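Local coordinates for 2S Albumin protein (Dolichos, PDB 6IX1), which is a seed 2S albumin, probably with a storage role, built as a four-bladed beta-propeller of the hemopexin type, at residues Phe49-Gly54 with Asp93-Gly98; Ser71-Phe76 with Ile84-Gly89. All coordinates share one frame; numbering follows the deposited sequence.

Contact 1 of 2, residues Phe49-Gly54 with Asp93-Gly98; sequences FPSLAG and DKILSG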
loop_
_atom_site.group_PDB
_atom_site.type_symbol
_atom_site.label_atom_id
_atom_site.label_comp_id
_atom_site.label_asym_id
_atom_site.label_seq_id
_atom_site.Cartn_x
_atom_site.Cartn_y
_atom_site.Cartn_z
ATOM N N PHE A 49 -6.060 15.977 -1.156
ATOM C CA PHE A 49 -6.778 15.561 0.074
ATOM C C PHE A 49 -6.696 16.670 1.087
ATOM O O PHE A 49 -5.934 16.592 2.059
ATOM C CB PHE A 49 -6.146 14.251 0.550
ATOM C CG PHE A 49 -6.178 13.199 -0.532
ATOM C CD1 PHE A 49 -7.378 12.584 -0.916
ATOM C CD2 PHE A 49 -5.032 12.905 -1.207
ATOM C CE1 PHE A 49 -7.410 11.700 -1.988
ATOM C CE2 PHE A 49 -5.052 12.048 -2.272
ATOM C CZ PHE A 49 -6.229 11.421 -2.636
ATOM N N PRO A 50 -7.520 17.713 0.901
ATOM C CA PRO A 50 -7.431 18.835 1.818
ATOM C C PRO A 50 -7.676 18.460 3.272
ATOM O O PRO A 50 -7.180 19.160 4.163
ATOM C CB PRO A 50 -8.419 19.851 1.283
ATOM C CG PRO A 50 -8.506 19.557 -0.183
ATOM C CD PRO A 50 -8.316 18.059 -0.306
ATOM N N SER A 51 -8.411 17.391 3.517
ATOM C CA SER A 51 -8.629 16.887 4.902
ATOM C C SER A 51 -7.287 16.599 5.577
ATOM O O SER A 51 -7.254 16.575 6.813
ATOM C CB SER A 51 -9.559 15.690 4.930
ATOM O OG SER A 51 -9.032 14.583 4.269
ATOM N N LEU A 52 -6.228 16.331 4.818
ATOM C CA LEU A 52 -4.916 15.946 5.342
ATOM C C LEU A 52 -3.969 17.143 5.413
ATOM O O LEU A 52 -2.829 17.004 5.855
ATOM C CB LEU A 52 -4.345 14.848 4.444
ATOM C CG LEU A 52 -5.188 13.587 4.344
ATOM C CD1 LEU A 52 -4.461 12.553 3.460
ATOM C CD2 LEU A 52 -5.388 13.062 5.736
ATOM N N ALA A 53 -4.369 18.313 4.920
ATOM C CA ALA A 53 -3.497 19.506 4.957
ATOM C C ALA A 53 -3.112 19.793 6.405
ATOM O O ALA A 53 -3.956 19.675 7.265
ATOM C CB ALA A 53 -4.163 20.673 4.307
ATOM N N GLY A 54 -1.833 20.120 6.637
ATOM C CA GLY A 54 -1.316 20.410 7.965
ATOM C C GLY A 54 -1.046 19.189 8.804
ATOM O O GLY A 54 -0.751 19.389 9.967
ATOM N N ASP A 93 -13.362 14.434 0.576
ATOM C CA ASP A 93 -12.483 13.568 1.422
ATOM C C ASP A 93 -12.590 14.031 2.886
ATOM O O ASP A 93 -12.759 15.226 3.207
ATOM C CB ASP A 93 -11.017 13.626 0.968
ATOM C CG ASP A 93 -10.457 15.051 1.047
ATOM O OD1 ASP A 93 -10.941 15.867 0.190
ATOM O OD2 ASP A 93 -9.543 15.366 1.820
ATOM N N LYS A 94 -12.406 13.113 3.818
ATOM C CA LYS A 94 -12.460 13.499 5.232
ATOM C C LYS A 94 -11.760 12.416 6.057
ATOM O O LYS A 94 -11.758 11.218 5.689
ATOM C CB LYS A 94 -13.907 13.679 5.673
ATOM C CG LYS A 94 -14.744 12.447 5.374
ATOM C CD LYS A 94 -16.121 12.407 6.039
ATOM C CE LYS A 94 -16.083 12.690 7.526
ATOM N NZ LYS A 94 -17.425 12.713 8.173
ATOM N N ILE A 95 -11.264 12.853 7.202
ATOM C CA ILE A 95 -10.657 11.965 8.200
ATOM C C ILE A 95 -11.788 11.360 9.009
ATOM O O ILE A 95 -12.557 12.144 9.678
ATOM C CB ILE A 95 -9.651 12.684 9.073
ATOM C CG1 ILE A 95 -8.499 13.267 8.265
ATOM C CG2 ILE A 95 -9.207 11.737 10.161
ATOM C CD1 ILE A 95 -7.466 13.988 9.061
ATOM N N LEU A 96 -11.919 10.049 8.981
ATOM C CA LEU A 96 -12.907 9.299 9.781
ATOM C C LEU A 96 -12.390 8.935 11.195
ATOM O O LEU A 96 -13.243 8.838 12.135
ATOM C CB LEU A 96 -13.254 8.008 9.039
ATOM C CG LEU A 96 -13.836 8.193 7.664
ATOM C CD1 LEU A 96 -13.921 6.858 6.970
ATOM C CD2 LEU A 96 -15.173 8.961 7.750
ATOM N N SER A 97 -11.098 8.746 11.383
ATOM C CA SER A 97 -10.551 8.371 12.708
ATOM C C SER A 97 -9.114 8.868 12.750
ATOM O O SER A 97 -8.438 8.737 11.757
ATOM C CB SER A 97 -10.657 6.857 12.986
ATOM O OG SER A 97 -10.141 6.481 14.246
ATOM N N GLY A 98 -8.651 9.341 13.903
ATOM C CA GLY A 98 -7.307 9.902 14.060
ATOM C C GLY A 98 -7.230 11.346 13.550
ATOM O O GLY A 98 -8.294 11.999 13.450
#

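Contact 2 of 2, residues Ser71-Phe76 with Ile84-Gly89; sequences SEAYVF and IDYAPG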
loop_
_atom_site.group_PDB
_atom_site.type_symbol
_atom_site.label_atom_id
_atom_site.label_comp_id
_atom_site.label_asym_id
_atom_site.label_seq_id
_atom_site.Cartn_x
_atom_site.Cartn_y
_atom_site.Cartn_z
ATOM N N SER A 71 -14.964 3.652 -0.260
ATOM C CA SER A 71 -13.875 4.565 -0.615
ATOM C C SER A 71 -13.125 4.980 0.663
ATOM O O SER A 71 -12.757 6.119 0.853
ATOM C CB SER A 71 -14.418 5.725 -1.390
ATOM O OG SER A 71 -14.975 5.293 -2.623
ATOM N N GLU A 72 -12.815 3.983 1.477
ATOM C CA GLU A 72 -12.059 4.140 2.741
ATOM C C GLU A 72 -10.654 3.528 2.636
ATOM O O GLU A 72 -10.472 2.549 1.957
ATOM C CB GLU A 72 -12.851 3.532 3.892
ATOM C CG GLU A 72 -14.187 4.263 4.089
ATOM C CD GLU A 72 -15.151 3.666 5.090
ATOM O OE1 GLU A 72 -14.900 2.584 5.503
ATOM O OE2 GLU A 72 -16.192 4.313 5.284
ATOM N N ALA A 73 -9.739 4.144 3.374
ATOM C CA ALA A 73 -8.370 3.646 3.447
ATOM C C ALA A 73 -7.741 4.100 4.763
ATOM O O ALA A 73 -8.087 5.155 5.226
ATOM C CB ALA A 73 -7.579 4.142 2.290
ATOM N N TYR A 74 -6.788 3.278 5.245
ATOM C CA TYR A 74 -5.837 3.773 6.260
ATOM C C TYR A 74 -4.600 4.343 5.622
ATOM O O TYR A 74 -4.114 3.756 4.614
ATOM C CB TYR A 74 -5.442 2.685 7.267
ATOM C CG TYR A 74 -6.486 2.391 8.280
ATOM C CD1 TYR A 74 -6.576 3.164 9.430
ATOM C CD2 TYR A 74 -7.437 1.417 8.129
ATOM C CE1 TYR A 74 -7.548 2.969 10.399
ATOM C CE2 TYR A 74 -8.392 1.184 9.089
ATOM C CZ TYR A 74 -8.451 1.965 10.231
ATOM O OH TYR A 74 -9.405 1.707 11.167
ATOM N N VAL A 75 -4.123 5.452 6.160
ATOM C CA VAL A 75 -2.834 6.016 5.758
ATOM C C VAL A 75 -1.958 6.213 6.969
ATOM O O VAL A 75 -2.480 6.294 8.104
ATOM C CB VAL A 75 -3.095 7.345 5.025
ATOM C CG1 VAL A 75 -3.885 7.129 3.750
ATOM C CG2 VAL A 75 -3.803 8.425 5.836
ATOM N N PHE A 76 -0.669 6.206 6.737
ATOM C CA PHE A 76 0.370 6.188 7.772
ATOM C C PHE A 76 1.449 7.202 7.423
ATOM O O PHE A 76 1.691 7.421 6.237
ATOM C CB PHE A 76 1.018 4.801 7.854
ATOM C CG PHE A 76 0.084 3.666 8.238
ATOM C CD1 PHE A 76 -0.817 3.122 7.331
ATOM C CD2 PHE A 76 -0.002 3.249 9.557
ATOM C CE1 PHE A 76 -1.736 2.154 7.700
ATOM C CE2 PHE A 76 -0.956 2.329 9.915
ATOM C CZ PHE A 76 -1.817 1.752 9.000
ATOM N N ILE A 84 -9.374 7.395 6.496
ATOM C CA ILE A 84 -9.903 8.470 5.624
ATOM C C ILE A 84 -10.982 7.847 4.735
ATOM O O ILE A 84 -10.993 6.665 4.347
ATOM C CB ILE A 84 -8.781 9.186 4.854
ATOM C CG1 ILE A 84 -8.203 8.329 3.727
ATOM C CG2 ILE A 84 -7.736 9.611 5.820
ATOM C CD1 ILE A 84 -7.263 9.055 2.808
ATOM N N ASP A 85 -11.836 8.746 4.273
ATOM C CA ASP A 85 -12.675 8.540 3.055
ATOM C C ASP A 85 -12.065 9.406 1.949
ATOM O O ASP A 85 -11.942 10.604 2.160
ATOM C CB ASP A 85 -14.161 8.846 3.326
ATOM C CG ASP A 85 -15.046 8.415 2.148
ATOM O OD1 ASP A 85 -14.714 8.720 1.016
ATOM O OD2 ASP A 85 -15.989 7.546 2.416
ATOM N N TYR A 86 -11.522 8.811 0.896
ATOM C CA TYR A 86 -10.840 9.543 -0.194
ATOM C C TYR A 86 -11.855 9.982 -1.278
ATOM O O TYR A 86 -11.421 10.674 -2.241
ATOM C CB TYR A 86 -9.627 8.783 -0.729
ATOM C CG TYR A 86 -9.927 7.390 -1.183
ATOM C CD1 TYR A 86 -10.302 7.175 -2.498
ATOM C CD2 TYR A 86 -9.821 6.290 -0.345
ATOM C CE1 TYR A 86 -10.633 5.908 -2.931
ATOM C CE2 TYR A 86 -10.160 5.027 -0.759
ATOM C CZ TYR A 86 -10.561 4.840 -2.054
ATOM O OH TYR A 86 -10.893 3.607 -2.502
ATOM N N ALA A 87 -13.136 9.619 -1.186
ATOM C CA ALA A 87 -14.247 10.284 -1.940
ATOM C C ALA A 87 -13.920 10.538 -3.400
ATOM O O ALA A 87 -13.929 11.686 -3.856
ATOM C CB ALA A 87 -14.709 11.532 -1.171
ATOM N N PRO A 88 -13.681 9.522 -4.221
ATOM C CA PRO A 88 -13.289 9.746 -5.604
ATOM C C PRO A 88 -14.328 10.522 -6.397
ATOM O O PRO A 88 -15.542 10.402 -6.175
ATOM C CB PRO A 88 -13.121 8.370 -6.215
ATOM C CG PRO A 88 -13.195 7.437 -5.111
ATOM C CD PRO A 88 -13.734 8.139 -3.911
ATOM N N GLY A 89 -13.809 11.412 -7.204
ATOM C CA GLY A 89 -14.670 12.197 -8.121
ATOM C C GLY A 89 -15.280 13.396 -7.432
ATOM O O GLY A 89 -16.050 14.062 -8.045
HETATM O O HOH W 1 -16.781 5.309 1.333
HETATM O O HOH W 2 -11.226 1.763 -0.601
HETATM O O HOH W 3 -16.962 6.861 4.726
#

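Contact 1 of 2, residues Phe49-Gly54 with Asp93-Gly98
D93 and S51 form the polar centre of a contact in the hemopexin-type beta-propeller between the loop that follows helix 45-48 and short strand 94-95, at the rim of a sheet. Two hydrogen bonds converge on a single carboxylate oxygen. The backbone N of S51 donates to OD2 of D93 over 2.9 Å at an N-H...O angle of 155°, arriving on the syn side, while the hydroxyl OG of S51 donates to the same OD2 over 2.6 Å from the anti side. Both donors stand somewhat out of the carboxylate plane. The serine can offer both groups because its first torsion (chi1 64°) folds OG back between its own N and carbonyl carbon. OD1, the other oxygen of D93, lies 3.5 Å from CD of P50, whose ring crosses the acid at about a right angle. With an alanine here in place of D93, the amide and hydroxyl of S51 would probably lose their shared acceptor, and the serine side chain would be free to turn.

The 3-10 segment 50-52 keeps its own shape through backbone bonds from L52 N to F49 O and from A53 N to P50 O. Van der Waals packing completes the contact. CB of D93 meets the F49 ring at its edge, near the ring plane, and that ring also meets Y24. The CB of S51 lies 3.6 Å from CA of K94. I95 extends beyond CG1 (chi2 -180°), bringing the end of its chain to L52; CD2 of L52 is 4.0 Å from I95 CG1. The terminal methyl CD1 of I95 rests 3.4 Å from the carbonyl O of S51.

Contact 2 of 2, residues Ser71-Phe76 with Ile84-Gly89
The antiparallel hairpin of strands 72-77 and 80-85, the middle pair of one propeller sheet, is held here by A73 and I84 and, beyond the strand end, by S71 and Y86. A73 and I84 form a hydrogen-bonded pair: A73 N donates to I84 O, and I84 N returns the bond to A73 O over 2.9 Å with an N-H...O angle of 168°. The non-hydrogen-bonded pair E72 and D85 follows, and the link from Y86 N to S71 O, 3.0 Å, closes the series.

E72 and D85 put two carboxylates on one face, their planes 82° apart, with OE2 of E72 4.3 Å from OD2 of D85. One water donates to both of these oxygens, which probably eases the repulsion; a second joins D85 OD2 to the backbone N of S71. OD1 of D85 instead accepts from A87 N, making an Asx turn where the chain leaves the strand.

On the opposite face, V75 CG1 packs on I84 CD1. The ring of Y86 lies under S71; its OH bonds to S11 N, as S71 OG does to S11 OG. CB of S71 stands 4.2 Å from the ring centroid, 19° off its normal, in a CH-pi contact.

How the contacts relate
The two contacts meet on one sheet, their centres 9 Å apart, with contact 2 nested along the chain inside the loop closed by contact 1. Contact 2 joins the paired middle strands and lies nearer the centre of the chain, about 12 Å against 18 Å, with more of its residues buried; contact 1 sits toward the surface and connects this sheet's rim to the loop between helix 45-48 and strand 64-67. Their chemistry differs accordingly: reciprocal backbone bonds, aromatic packing and water-bridged acids in contact 2, a single acid gripping a serine in contact 1. K94 O lies 2.8 Å from D85 N, a probable hydrogen bond that couples strand 94-95 to the hairpin.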